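Local coordinates for glycosyl hydrolase family 2, TIM barrel domain protein (Faecalibacterium prausnitzii A2-165, PDB 6ED2) that probably hydrolyses beta-glucuronides as a glycoside hydrolase family 2 beta-glucuronidase of a human gut bacterium, at residues S76-F81 with Y191-I196; E88-F93 with A160-S165; H119-F124 with L156-N161; A171-T176 with I183-F188. One frame throughout, in Å; residues are numbered along the deposited sequence.

How the contacts relate
All four contacts lie in the family 2 sugar-binding region, away from the magnesium site formed by T239 and E241; the TIM barrel, where family 2 enzymes carry their catalytic site, is separate. Contacts 2 and 3 share A160 and N161 on strand 152-161, the neighbour of strands 92-101 and 120-125, and their centres are about 11 Å apart. Contact 1 lies about 10 Å from contact 2 between centres, and N192 ties it to contacts 2 and 3 through N162 O and H119 NE2. Between centres, the hairpin of contact 4 is about 10 Å from contact 2 and about 21 Å from contact 3; its F188 side chain is about 6 Å from another magnesium ion.

Contact 1: S76-F81 with Y191-I196; sequences SFCDLF and YNYAGI
Y193 and D79 meet in the loops beside a short antiparallel bridge, S76 with G195, in the sugar-binding domain. The two side chains cross at about a right angle, carboxylate and ring planes 84° apart, and Y193 OH donates to D79 OD2 over 2.6 Å, on that oxygen's syn side but well out of the carboxylate plane. D79 OD1 accepts from a water at 2.7 Å, which also reaches Y193 OH weakly. With CG opposite its own carbonyl carbon (chi1 -78°), the Y193 ring runs past S76, whose OG lies 3.3 Å from Y193 CB while bonding to R330 N. C78 SG approaches the same ring at its edge, 5.2 Å from the Y193 centroid, a sulfur-aromatic contact; Y191 CD2 lies over one face. A phenylalanine in place of Y193 would probably leave D79 OD2 and the guanidinium of R604 without the hydroxyl they share. A CB at G195 would press on F77 N and S76 CA; its absence lets the backbones close up here. Beside it, F77 N donates to A194 O at 3.0 Å, with 155° at the hydrogen, and F77 CE2 rests 4.2 Å from A194 CB.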
loop_
_atom_site.group_PDB
_atom_site.type_symbol
_atom_site.label_atom_id
_atom_site.label_comp_id
_atom_site.label_asym_id
_atom_site.label_seq_id
_atom_site.Cartn_x
_atom_site.Cartn_y
_atom_site.Cartn_z
ATOM N N SER A 76 -14.964 -12.013 19.467
ATOM C CA SER A 76 -14.143 -11.358 20.473
ATOM C C SER A 76 -14.690 -9.956 20.672
ATOM O O SER A 76 -15.191 -9.337 19.727
ATOM C CB SER A 76 -12.676 -11.279 20.040
ATOM O OG SER A 76 -12.139 -12.563 19.755
ATOM N N PHE A 77 -14.604 -9.450 21.907
ATOM C CA PHE A 77 -15.098 -8.098 22.129
ATOM C C PHE A 77 -14.100 -7.025 21.699
ATOM O O PHE A 77 -14.518 -5.897 21.430
ATOM C CB PHE A 77 -15.514 -7.897 23.603
ATOM C CG PHE A 77 -14.359 -7.883 24.607
ATOM C CD1 PHE A 77 -13.556 -6.753 24.772
ATOM C CD2 PHE A 77 -14.116 -8.989 25.413
ATOM C CE1 PHE A 77 -12.505 -6.723 25.717
ATOM C CE2 PHE A 77 -13.072 -8.975 26.367
ATOM C CZ PHE A 77 -12.260 -7.839 26.509
ATOM N N CYS A 78 -12.813 -7.362 21.560
ATOM C CA CYS A 78 -11.749 -6.350 21.619
ATOM C C CYS A 78 -11.776 -5.385 20.427
ATOM O O CYS A 78 -11.605 -4.174 20.606
ATOM C CB CYS A 78 -10.375 -7.032 21.717
ATOM S SG CYS A 78 -10.291 -8.484 22.828
ATOM N N ASP A 79 -11.933 -5.897 19.200
ATOM C CA ASP A 79 -11.734 -5.076 18.006
ATOM C C ASP A 79 -13.002 -4.362 17.540
ATOM O O ASP A 79 -12.992 -3.728 16.476
ATOM C CB ASP A 79 -11.188 -5.928 16.857
ATOM C CG ASP A 79 -9.712 -6.219 17.002
ATOM O OD1 ASP A 79 -9.104 -5.709 17.978
ATOM O OD2 ASP A 79 -9.163 -6.960 16.143
ATOM N N LEU A 80 -14.091 -4.473 18.292
ATOM C CA LEU A 80 -15.308 -3.748 17.959
ATOM C C LEU A 80 -15.235 -2.296 18.406
ATOM O O LEU A 80 -15.889 -1.438 17.800
ATOM C CB LEU A 80 -16.518 -4.450 18.592
ATOM C CG LEU A 80 -16.649 -5.904 18.106
ATOM C CD1 LEU A 80 -17.754 -6.602 18.808
ATOM C CD2 LEU A 80 -16.905 -5.916 16.613
ATOM N N PHE A 81 -14.437 -2.001 19.434
ATOM C CA PHE A 81 -14.375 -0.676 20.038
ATOM C C PHE A 81 -13.406 0.239 19.295
ATOM O O PHE A 81 -12.526 -0.206 18.550
ATOM C CB PHE A 81 -13.949 -0.773 21.503
ATOM C CG PHE A 81 -14.895 -1.570 22.353
ATOM C CD1 PHE A 81 -16.051 -0.997 22.846
ATOM C CD2 PHE A 81 -14.633 -2.894 22.650
ATOM C CE1 PHE A 81 -16.930 -1.727 23.634
ATOM C CE2 PHE A 81 -15.511 -3.632 23.436
ATOM C CZ PHE A 81 -16.668 -3.043 23.924
ATOM N N TYR A 191 -2.610 -12.239 19.696
ATOM C CA TYR A 191 -3.333 -11.299 20.539
ATOM C C TYR A 191 -4.277 -12.036 21.495
ATOM O O TYR A 191 -4.874 -13.062 21.153
ATOM C CB TYR A 191 -4.121 -10.304 19.680
ATOM C CG TYR A 191 -4.609 -9.098 20.467
ATOM C CD1 TYR A 191 -3.814 -7.965 20.598
ATOM C CD2 TYR A 191 -5.855 -9.104 21.108
ATOM C CE1 TYR A 191 -4.242 -6.859 21.334
ATOM C CE2 TYR A 191 -6.291 -8.000 21.853
ATOM C CZ TYR A 191 -5.471 -6.889 21.961
ATOM O OH TYR A 191 -5.881 -5.790 22.691
ATOM N N ASN A 192 -4.426 -11.495 22.703
ATOM C CA ASN A 192 -5.242 -12.138 23.738
ATOM C C ASN A 192 -6.736 -11.852 23.534
ATOM O O ASN A 192 -7.420 -11.316 24.401
ATOM C CB ASN A 192 -4.783 -11.690 25.123
ATOM C CG ASN A 192 -5.393 -12.534 26.241
ATOM O OD1 ASN A 192 -5.477 -13.758 26.129
ATOM N ND2 ASN A 192 -5.822 -11.883 27.322
ATOM N N TYR A 193 -7.243 -12.231 22.361
ATOM C CA TYR A 193 -8.668 -12.081 22.079
ATOM C C TYR A 193 -9.495 -12.875 23.088
ATOM O O TYR A 193 -9.229 -14.056 23.335
ATOM C CB TYR A 193 -8.981 -12.565 20.662
ATOM C CG TYR A 193 -8.604 -11.583 19.567
ATOM C CD1 TYR A 193 -9.078 -10.268 19.589
ATOM C CD2 TYR A 193 -7.771 -11.972 18.518
ATOM C CE1 TYR A 193 -8.726 -9.363 18.589
ATOM C CE2 TYR A 193 -7.408 -11.084 17.524
ATOM C CZ TYR A 193 -7.889 -9.782 17.560
ATOM O OH TYR A 193 -7.531 -8.912 16.554
ATOM N N ALA A 194 -10.500 -12.230 23.676
ATOM C CA ALA A 194 -11.415 -12.928 24.566
ATOM C C ALA A 194 -12.840 -12.475 24.279
ATOM O O ALA A 194 -13.078 -11.556 23.495
ATOM C CB ALA A 194 -11.064 -12.698 26.031
ATOM N N GLY A 195 -13.791 -13.129 24.936
ATOM C CA GLY A 195 -15.196 -12.902 24.667
ATOM C C GLY A 195 -15.915 -14.223 24.562
ATOM O O GLY A 195 -15.469 -15.212 25.151
ATOM N N ILE A 196 -17.016 -14.267 23.819
ATOM C CA ILE A 196 -17.721 -15.512 23.549
ATOM C C ILE A 196 -17.586 -15.769 22.057
ATOM O O ILE A 196 -18.284 -15.161 21.235
ATOM C CB ILE A 196 -19.186 -15.467 23.986
ATOM C CG1 ILE A 196 -19.280 -15.184 25.474
ATOM C CG2 ILE A 196 -19.861 -16.801 23.696
ATOM C CD1 ILE A 196 -20.672 -15.392 26.010
HETATM O O HOH W 1 -6.511 -6.334 18.390
#

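Contact 2: E88-F93 with A160-S165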
loop_
_atom_site.group_PDB
_atom_site.type_symbol
_atom_site.label_atom_id
_atom_site.label_comp_id
_atom_site.label_asym_id
_atom_site.label_seq_id
_atom_site.Cartn_x
_atom_site.Cartn_y
_atom_site.Cartn_z
ATOM N N GLU A 88 -7.834 -3.470 24.994
ATOM C CA GLU A 88 -6.851 -4.146 25.836
ATOM C C GLU A 88 -7.399 -4.524 27.212
ATOM O O GLU A 88 -6.623 -4.940 28.077
ATOM C CB GLU A 88 -5.607 -3.263 25.999
ATOM C CG GLU A 88 -4.764 -3.094 24.725
ATOM C CD GLU A 88 -3.802 -4.268 24.478
ATOM O OE1 GLU A 88 -3.672 -5.144 25.357
ATOM O OE2 GLU A 88 -3.167 -4.323 23.401
ATOM N N TYR A 89 -8.708 -4.371 27.442
ATOM C CA TYR A 89 -9.271 -4.664 28.756
ATOM C C TYR A 89 -8.902 -6.067 29.222
ATOM O O TYR A 89 -9.074 -7.056 28.491
ATOM C CB TYR A 89 -10.793 -4.531 28.746
ATOM C CG TYR A 89 -11.366 -4.843 30.104
ATOM C CD1 TYR A 89 -11.430 -3.855 31.089
ATOM C CD2 TYR A 89 -11.799 -6.127 30.429
ATOM C CE1 TYR A 89 -11.943 -4.126 32.348
ATOM C CE2 TYR A 89 -12.305 -6.416 31.701
ATOM C CZ TYR A 89 -12.374 -5.409 32.650
ATOM O OH TYR A 89 -12.881 -5.673 33.903
ATOM N N CYS A 90 -8.422 -6.155 30.458
ATOM C CA CYS A 90 -7.989 -7.425 31.032
ATOM C C CYS A 90 -8.598 -7.564 32.420
ATOM O O CYS A 90 -8.325 -6.744 33.302
ATOM C CB CYS A 90 -6.460 -7.509 31.090
ATOM S SG CYS A 90 -5.837 -9.153 31.604
ATOM N N GLY A 91 -9.434 -8.569 32.603
ATOM C CA GLY A 91 -10.087 -8.748 33.885
ATOM C C GLY A 91 -11.434 -9.425 33.706
ATOM O O GLY A 91 -11.614 -10.234 32.800
ATOM N N ASP A 92 -12.354 -9.081 34.612
ATOM C CA ASP A 92 -13.722 -9.601 34.598
ATOM C C ASP A 92 -14.603 -8.789 33.649
ATOM O O ASP A 92 -14.534 -7.554 33.625
ATOM C CB ASP A 92 -14.337 -9.516 36.000
ATOM C CG ASP A 92 -13.819 -10.569 36.963
ATOM O OD1 ASP A 92 -13.192 -11.570 36.540
ATOM O OD2 ASP A 92 -14.057 -10.381 38.172
ATOM N N PHE A 93 -15.458 -9.482 32.894
ATOM C CA PHE A 93 -16.447 -8.836 32.040
ATOM C C PHE A 93 -17.678 -9.735 31.947
ATOM O O PHE A 93 -17.590 -10.958 32.098
ATOM C CB PHE A 93 -15.888 -8.526 30.629
ATOM C CG PHE A 93 -15.196 -9.697 29.962
ATOM C CD1 PHE A 93 -15.885 -10.508 29.063
ATOM C CD2 PHE A 93 -13.852 -9.985 30.236
ATOM C CE1 PHE A 93 -15.273 -11.586 28.437
ATOM C CE2 PHE A 93 -13.216 -11.062 29.619
ATOM C CZ PHE A 93 -13.931 -11.869 28.714
ATOM N N ALA A 160 -17.173 -13.676 32.739
ATOM C CA ALA A 160 -15.987 -14.204 32.094
ATOM C C ALA A 160 -14.766 -13.407 32.539
ATOM O O ALA A 160 -14.874 -12.318 33.111
ATOM C CB ALA A 160 -16.145 -14.181 30.565
ATOM N N ASN A 161 -13.590 -13.978 32.280
ATOM C CA ASN A 161 -12.328 -13.378 32.692
ATOM C C ASN A 161 -11.271 -13.763 31.665
ATOM O O ASN A 161 -11.283 -14.886 31.152
ATOM C CB ASN A 161 -11.936 -13.853 34.106
ATOM C CG ASN A 161 -10.658 -13.204 34.615
ATOM O OD1 ASN A 161 -9.568 -13.634 34.277
ATOM N ND2 ASN A 161 -10.795 -12.151 35.407
ATOM N N ASN A 162 -10.371 -12.830 31.339
ATOM C CA ASN A 162 -9.351 -13.109 30.331
ATOM C C ASN A 162 -7.936 -12.898 30.857
ATOM O O ASN A 162 -6.999 -12.726 30.064
ATOM C CB ASN A 162 -9.586 -12.258 29.083
ATOM C CG ASN A 162 -9.420 -10.777 29.349
ATOM O OD1 ASN A 162 -9.328 -10.349 30.499
ATOM N ND2 ASN A 162 -9.388 -9.978 28.278
ATOM N N GLU A 163 -7.761 -12.893 32.174
ATOM C CA GLU A 163 -6.431 -12.743 32.742
ATOM C C GLU A 163 -5.585 -13.974 32.446
ATOM O O GLU A 163 -6.088 -15.096 32.335
ATOM C CB GLU A 163 -6.517 -12.494 34.246
ATOM C CG GLU A 163 -7.044 -11.124 34.561
ATOM C CD GLU A 163 -7.345 -10.905 36.040
ATOM O OE1 GLU A 163 -8.526 -10.963 36.424
ATOM O OE2 GLU A 163 -6.408 -10.626 36.808
ATOM N N LEU A 164 -4.288 -13.738 32.280
ATOM C CA LEU A 164 -3.317 -14.774 31.982
ATOM C C LEU A 164 -2.493 -15.128 33.220
ATOM O O LEU A 164 -2.219 -14.281 34.074
ATOM C CB LEU A 164 -2.397 -14.308 30.859
ATOM C CG LEU A 164 -3.095 -14.057 29.517
ATOM C CD1 LEU A 164 -2.079 -13.596 28.484
ATOM C CD2 LEU A 164 -3.844 -15.310 29.046
ATOM N N SER A 165 -2.084 -16.392 33.302
ATOM C CA SER A 165 -1.203 -16.847 34.376
ATOM C C SER A 165 -0.325 -17.968 33.840
ATOM O O SER A 165 -0.464 -18.397 32.689
ATOM C CB SER A 165 -1.995 -17.333 35.594
ATOM O OG SER A 165 -2.490 -18.638 35.328
#
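N162 grips the loop ahead of strand 92-101 with both ends of its amide. N162 ND2 donates to Y89 O at 2.9 Å, nearly straight at 176° and in the carbonyl plane, while N162 OD1 accepts from G91 N at 2.8 Å. This group sits with CG between backbone N and carbonyl carbon (chi1 65°), which lets it serve the loop where regular strand pairing has ended. N162 N also donates to G91 O.

Among backbone bonds, F93 and A160 form a reciprocal antiparallel hydrogen-bonded pair, and D92 and N161 the adjoining non-hydrogen-bonded one, so these two inner strands keep regular register until they part.

The second polar group is the amide of N161. N161 ND2 splits its protons between two acids: D92 OD1 at 2.7 Å, reached from above the carboxylate plane, and E163 OE1 at 2.8 Å, on the anti lone pair. N161 OD1 accepts from E163 N, an Asx turn.

The apolar contact is F93 CE1 with A160 CB, 3.5 Å apart. Polar groups also border the ring: A160 O over one face, offset toward the rim, and the N162 amide, its plane steeply inclined.

D92 OD1 and E163 OE1 are 4.7 Å apart, like charges with the neutral N161 amide between them, so the donated protons probably ease their repulsion and fix the amide's rotation.

Contact 3: H119-F124 with L156-N161; sequences HRARVF and LSVLAN
H119 and R120 both face N161 in a classic beta bulge at the end of an antiparallel strand pair, 120-124 against 156-161, in the sugar-binding beta sandwich; the strand axes run at 162°. N161 O takes H119 N at 2.8 Å and, weakly, R120 N. Beyond the bulge the pairing is regular, R122 with L159 and F124 with S157 bonding reciprocally.

R120 runs alongside its partner: CG sits between backbone N and carbonyl carbon (chi1 56°) and the chain turns again at chi3 (51°), which sets the two side chains pointing the same way. R120 CG rests 3.6 Å from N161 CB, and R120 NH1 donates to N161 OD1 at 3.0 Å, the oxygen close to the guanidinium plane. R120 NH1 also reaches E163 O, R120 NE pairs with E134, and H119 CB lies over one guanidinium face. With an alanine in place of R120, E134 would probably lose its charge mate and N161 OD1 this donor.

On the same face, R122 and L159 run side by side, L159 CD2 4.0 Å from R122 NH1, while R122 NE pairs with E129. F124 turns its ring edge to S157 O and, through CE2, to L159 CB at 4.2 Å. The opposite face, with A121, V123, V158 and A160, is apolar: V123 CG1 touches L156 CD1 at 3.6 Å.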
loop_
_atom_site.group_PDB
_atom_site.type_symbol
_atom_site.label_atom_id
_atom_site.label_comp_id
_atom_site.label_asym_id
_atom_site.label_seq_id
_atom_site.Cartn_x
_atom_site.Cartn_y
_atom_site.Cartn_z
ATOM N N HIS A 119 -11.439 -16.423 28.811
ATOM C CA HIS A 119 -10.720 -17.686 29.035
ATOM C C HIS A 119 -11.399 -18.624 30.050
ATOM O O HIS A 119 -11.115 -19.813 30.103
ATOM C CB HIS A 119 -9.310 -17.384 29.559
ATOM C CG HIS A 119 -8.361 -16.900 28.517
ATOM N ND1 HIS A 119 -7.939 -17.693 27.470
ATOM C CD2 HIS A 119 -7.733 -15.711 28.368
ATOM C CE1 HIS A 119 -7.105 -17.004 26.709
ATOM N NE2 HIS A 119 -6.968 -15.796 27.231
ATOM N N ARG A 120 -12.240 -18.056 30.908
ATOM C CA ARG A 120 -12.923 -18.811 31.951
ATOM C C ARG A 120 -14.287 -18.170 32.152
ATOM O O ARG A 120 -14.507 -17.015 31.775
ATOM C CB ARG A 120 -12.122 -18.826 33.263
ATOM C CG ARG A 120 -11.777 -17.426 33.831
ATOM C CD ARG A 120 -10.615 -17.493 34.853
ATOM N NE ARG A 120 -9.502 -18.220 34.255
ATOM C CZ ARG A 120 -8.510 -17.643 33.582
ATOM N NH1 ARG A 120 -8.453 -16.317 33.447
ATOM N NH2 ARG A 120 -7.560 -18.401 33.057
ATOM N N ALA A 121 -15.204 -18.918 32.759
ATOM C CA ALA A 121 -16.587 -18.459 32.837
ATOM C C ALA A 121 -17.268 -18.966 34.104
ATOM O O ALA A 121 -17.020 -20.089 34.559
ATOM C CB ALA A 121 -17.378 -18.911 31.602
ATOM N N ARG A 122 -18.123 -18.118 34.663
ATOM C CA ARG A 122 -19.120 -18.492 35.661
ATOM C C ARG A 122 -20.485 -18.128 35.094
ATOM O O ARG A 122 -20.727 -16.967 34.744
ATOM C CB ARG A 122 -18.873 -17.782 36.995
ATOM C CG ARG A 122 -17.529 -18.145 37.629
ATOM C CD ARG A 122 -17.218 -17.308 38.840
ATOM N NE ARG A 122 -18.231 -17.452 39.883
ATOM C CZ ARG A 122 -18.280 -16.672 40.958
ATOM N NH1 ARG A 122 -17.372 -15.707 41.114
ATOM N NH2 ARG A 122 -19.225 -16.848 41.873
ATOM N N VAL A 123 -21.363 -19.117 34.985
ATOM C CA VAL A 123 -22.655 -18.951 34.335
ATOM C C VAL A 123 -23.748 -18.904 35.396
ATOM O O VAL A 123 -23.809 -19.766 36.282
ATOM C CB VAL A 123 -22.907 -20.074 33.320
ATOM C CG1 VAL A 123 -24.303 -19.957 32.707
ATOM C CG2 VAL A 123 -21.825 -20.035 32.250
ATOM N N PHE A 124 -24.609 -17.895 35.300
ATOM C CA PHE A 124 -25.770 -17.737 36.159
ATOM C C PHE A 124 -27.028 -17.750 35.302
ATOM O O PHE A 124 -27.063 -17.153 34.221
ATOM C CB PHE A 124 -25.703 -16.429 36.953
ATOM C CG PHE A 124 -24.444 -16.271 37.752
ATOM C CD1 PHE A 124 -24.436 -16.535 39.111
ATOM C CD2 PHE A 124 -23.260 -15.850 37.148
ATOM C CE1 PHE A 124 -23.271 -16.389 39.854
ATOM C CE2 PHE A 124 -22.092 -15.713 37.887
ATOM C CZ PHE A 124 -22.104 -15.984 39.240
ATOM N N LEU A 156 -29.824 -15.093 31.347
ATOM C CA LEU A 156 -28.543 -15.774 31.234
ATOM C C LEU A 156 -27.452 -14.737 31.416
ATOM O O LEU A 156 -27.338 -13.812 30.603
ATOM C CB LEU A 156 -28.409 -16.462 29.880
ATOM C CG LEU A 156 -27.052 -17.042 29.511
ATOM C CD1 LEU A 156 -26.538 -17.976 30.624
ATOM C CD2 LEU A 156 -27.204 -17.775 28.186
ATOM N N SER A 157 -26.666 -14.880 32.480
ATOM C CA SER A 157 -25.536 -13.997 32.744
ATOM C C SER A 157 -24.255 -14.812 32.770
ATOM O O SER A 157 -24.195 -15.859 33.421
ATOM C CB SER A 157 -25.698 -13.253 34.070
ATOM O OG SER A 157 -27.008 -12.739 34.177
ATOM N N VAL A 158 -23.229 -14.326 32.082
ATOM C CA VAL A 158 -21.936 -14.991 32.046
ATOM C C VAL A 158 -20.897 -14.024 32.589
ATOM O O VAL A 158 -20.696 -12.938 32.034
ATOM C CB VAL A 158 -21.569 -15.474 30.634
ATOM C CG1 VAL A 158 -20.197 -16.158 30.642
ATOM C CG2 VAL A 158 -22.627 -16.429 30.108
ATOM N N LEU A 159 -20.253 -14.416 33.684
ATOM C CA LEU A 159 -19.099 -13.701 34.211
ATOM C C LEU A 159 -17.862 -14.376 33.633
ATOM O O LEU A 159 -17.558 -15.529 33.966
ATOM C CB LEU A 159 -19.092 -13.718 35.735
ATOM C CG LEU A 159 -17.782 -13.297 36.395
ATOM C CD1 LEU A 159 -17.330 -11.928 35.897
ATOM C CD2 LEU A 159 -17.929 -13.306 37.922
ATOM N N ALA A 160 -17.173 -13.676 32.739
ATOM C CA ALA A 160 -15.987 -14.204 32.094
ATOM C C ALA A 160 -14.766 -13.407 32.539
ATOM O O ALA A 160 -14.874 -12.318 33.111
ATOM C CB ALA A 160 -16.145 -14.181 30.565
ATOM N N ASN A 161 -13.590 -13.978 32.280
ATOM C CA ASN A 161 -12.328 -13.378 32.692
ATOM C C ASN A 161 -11.271 -13.763 31.665
ATOM O O ASN A 161 -11.283 -14.886 31.152
ATOM C CB ASN A 161 -11.936 -13.853 34.106
ATOM C CG ASN A 161 -10.658 -13.204 34.615
ATOM O OD1 ASN A 161 -9.568 -13.634 34.277
ATOM N ND2 ASN A 161 -10.795 -12.151 35.407
#

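Contact 4: A171-T176 with I183-F188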
loop_
_atom_site.group_PDB
_atom_site.type_symbol
_atom_site.label_atom_id
_atom_site.label_comp_id
_atom_site.label_asym_id
_atom_site.label_seq_id
_atom_site.Cartn_x
_atom_site.Cartn_y
_atom_site.Cartn_z
ATOM N N ALA A 171 -0.377 -19.779 28.270
ATOM C CA ALA A 171 0.312 -19.254 29.443
ATOM C C ALA A 171 0.758 -17.810 29.240
ATOM O O ALA A 171 1.119 -17.389 28.138
ATOM C CB ALA A 171 1.528 -20.123 29.769
ATOM N N GLY A 172 0.754 -17.056 30.325
ATOM C CA GLY A 172 1.301 -15.717 30.274
ATOM C C GLY A 172 1.234 -15.111 31.646
ATOM O O GLY A 172 1.135 -15.827 32.644
ATOM N N THR A 173 1.295 -13.786 31.701
ATOM C CA THR A 173 1.056 -13.083 32.951
ATOM C C THR A 173 0.205 -11.860 32.646
ATOM O O THR A 173 -0.127 -11.581 31.487
ATOM C CB THR A 173 2.377 -12.714 33.656
ATOM O OG1 THR A 173 2.088 -12.043 34.886
ATOM C CG2 THR A 173 3.250 -11.800 32.790
ATOM N N THR A 174 -0.177 -11.141 33.694
ATOM C CA THR A 174 -0.776 -9.825 33.552
ATOM C C THR A 174 0.097 -8.814 34.277
ATOM O O THR A 174 0.848 -9.153 35.199
ATOM C CB THR A 174 -2.206 -9.767 34.107
ATOM O OG1 THR A 174 -2.148 -9.556 35.514
ATOM C CG2 THR A 174 -2.944 -11.062 33.841
ATOM N N CYS A 175 -0.002 -7.565 33.840
ATOM C CA CYS A 175 0.757 -6.469 34.420
ATOM C C CYS A 175 -0.205 -5.343 34.767
ATOM O O CYS A 175 -1.335 -5.291 34.271
ATOM C CB CYS A 175 1.850 -5.989 33.449
ATOM S SG CYS A 175 3.163 -7.214 33.203
ATOM N N THR A 176 0.236 -4.443 35.639
ATOM C CA THR A 176 -0.568 -3.290 36.019
ATOM C C THR A 176 0.081 -2.028 35.473
ATOM O O THR A 176 1.273 -1.802 35.688
ATOM C CB THR A 176 -0.729 -3.203 37.537
ATOM O OG1 THR A 176 -1.659 -4.205 37.968
ATOM C CG2 THR A 176 -1.277 -1.837 37.925
ATOM N N ILE A 183 -3.310 -5.226 32.278
ATOM C CA ILE A 183 -2.990 -5.459 30.879
ATOM C C ILE A 183 -2.493 -6.895 30.788
ATOM O O ILE A 183 -1.843 -7.387 31.716
ATOM C CB ILE A 183 -1.924 -4.462 30.360
ATOM C CG1 ILE A 183 -1.761 -4.572 28.856
ATOM C CG2 ILE A 183 -0.570 -4.692 31.011
ATOM C CD1 ILE A 183 -3.011 -4.245 28.153
ATOM N N ALA A 184 -2.831 -7.584 29.702
ATOM C CA ALA A 184 -2.353 -8.948 29.523
ATOM C C ALA A 184 -0.962 -8.931 28.906
ATOM O O ALA A 184 -0.674 -8.129 28.011
ATOM C CB ALA A 184 -3.307 -9.759 28.642
ATOM N N ALA A 185 -0.097 -9.818 29.397
ATOM C CA ALA A 185 1.278 -9.949 28.917
ATOM C C ALA A 185 1.497 -11.400 28.518
ATOM O O ALA A 185 2.017 -12.200 29.307
ATOM C CB ALA A 185 2.284 -9.516 29.984
ATOM N N PRO A 186 1.104 -11.775 27.304
ATOM C CA PRO A 186 1.189 -13.185 26.907
ATOM C C PRO A 186 2.628 -13.646 26.775
ATOM O O PRO A 186 3.515 -12.867 26.434
ATOM C CB PRO A 186 0.490 -13.215 25.542
ATOM C CG PRO A 186 -0.241 -11.914 25.417
ATOM C CD PRO A 186 0.538 -10.927 26.239
ATOM N N TYR A 187 2.849 -14.939 27.042
ATOM C CA TYR A 187 4.085 -15.591 26.632
ATOM C C TYR A 187 3.960 -16.162 25.239
ATOM O O TYR A 187 4.811 -16.962 24.829
ATOM C CB TYR A 187 4.486 -16.723 27.594
ATOM C CG TYR A 187 4.698 -16.316 29.034
ATOM C CD1 TYR A 187 4.860 -14.974 29.395
ATOM C CD2 TYR A 187 4.730 -17.282 30.042
ATOM C CE1 TYR A 187 5.045 -14.612 30.719
ATOM C CE2 TYR A 187 4.906 -16.935 31.354
ATOM C CZ TYR A 187 5.065 -15.605 31.695
ATOM O OH TYR A 187 5.248 -15.270 33.005
ATOM N N PHE A 188 2.901 -15.787 24.518
ATOM C CA PHE A 188 2.622 -16.319 23.197
ATOM C C PHE A 188 2.488 -15.175 22.204
ATOM O O PHE A 188 2.319 -14.010 22.565
ATOM C CB PHE A 188 1.362 -17.200 23.181
ATOM C CG PHE A 188 0.191 -16.605 23.898
ATOM C CD1 PHE A 188 -0.696 -15.757 23.231
ATOM C CD2 PHE A 188 -0.037 -16.898 25.237
ATOM C CE1 PHE A 188 -1.809 -15.209 23.893
ATOM C CE2 PHE A 188 -1.126 -16.354 25.922
ATOM C CZ PHE A 188 -2.018 -15.507 25.250
#
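The Y187 ring lies flat over G172, whose CA stands 3.6 Å from the ring centroid and only 8° off its normal, a CH-pi contact over the centre. T173 CG2 approaches that ring obliquely, 3.9 Å from Y187 CE1, and the ring's far end is fixed by Y187 OH bonding to E166. The F188 ring has P186 CB over the centre of one face, while at its edge, near the ring plane, A171 O lies 3.2 Å from F188 CD2. That carbonyl is shared: Y187 N also donates to it at 3.2 Å, in the carbonyl plane and on a lone pair.

These rings close the open end of a beta hairpin, strands 172-176 and 182-186. T173 pairs reciprocally with A185 and C175 with I183; T173 N to A185 O is almost straight, 177° at the hydrogen. On the face carrying these residues, A185 CB lies 3.7 Å from T173 CG2 and 4.1 Å from C175 SG. I183 CG2, held between its backbone N and carbonyl carbon, touches C175 CB at 3.7 Å, and I183 also packs on A506 of the third subunit.

P186 and G172 form a non-hydrogen-bonded pair, so the missing N-H of the proline costs no cross-strand bond. A CB on G172 would run into P186 CA; its absence lets the strands close to a 4.2 Å separation between G172 CA and P186 CA. The end of the hairpin is thus held by aromatic packing on backbone as well as by hydrogen bonds.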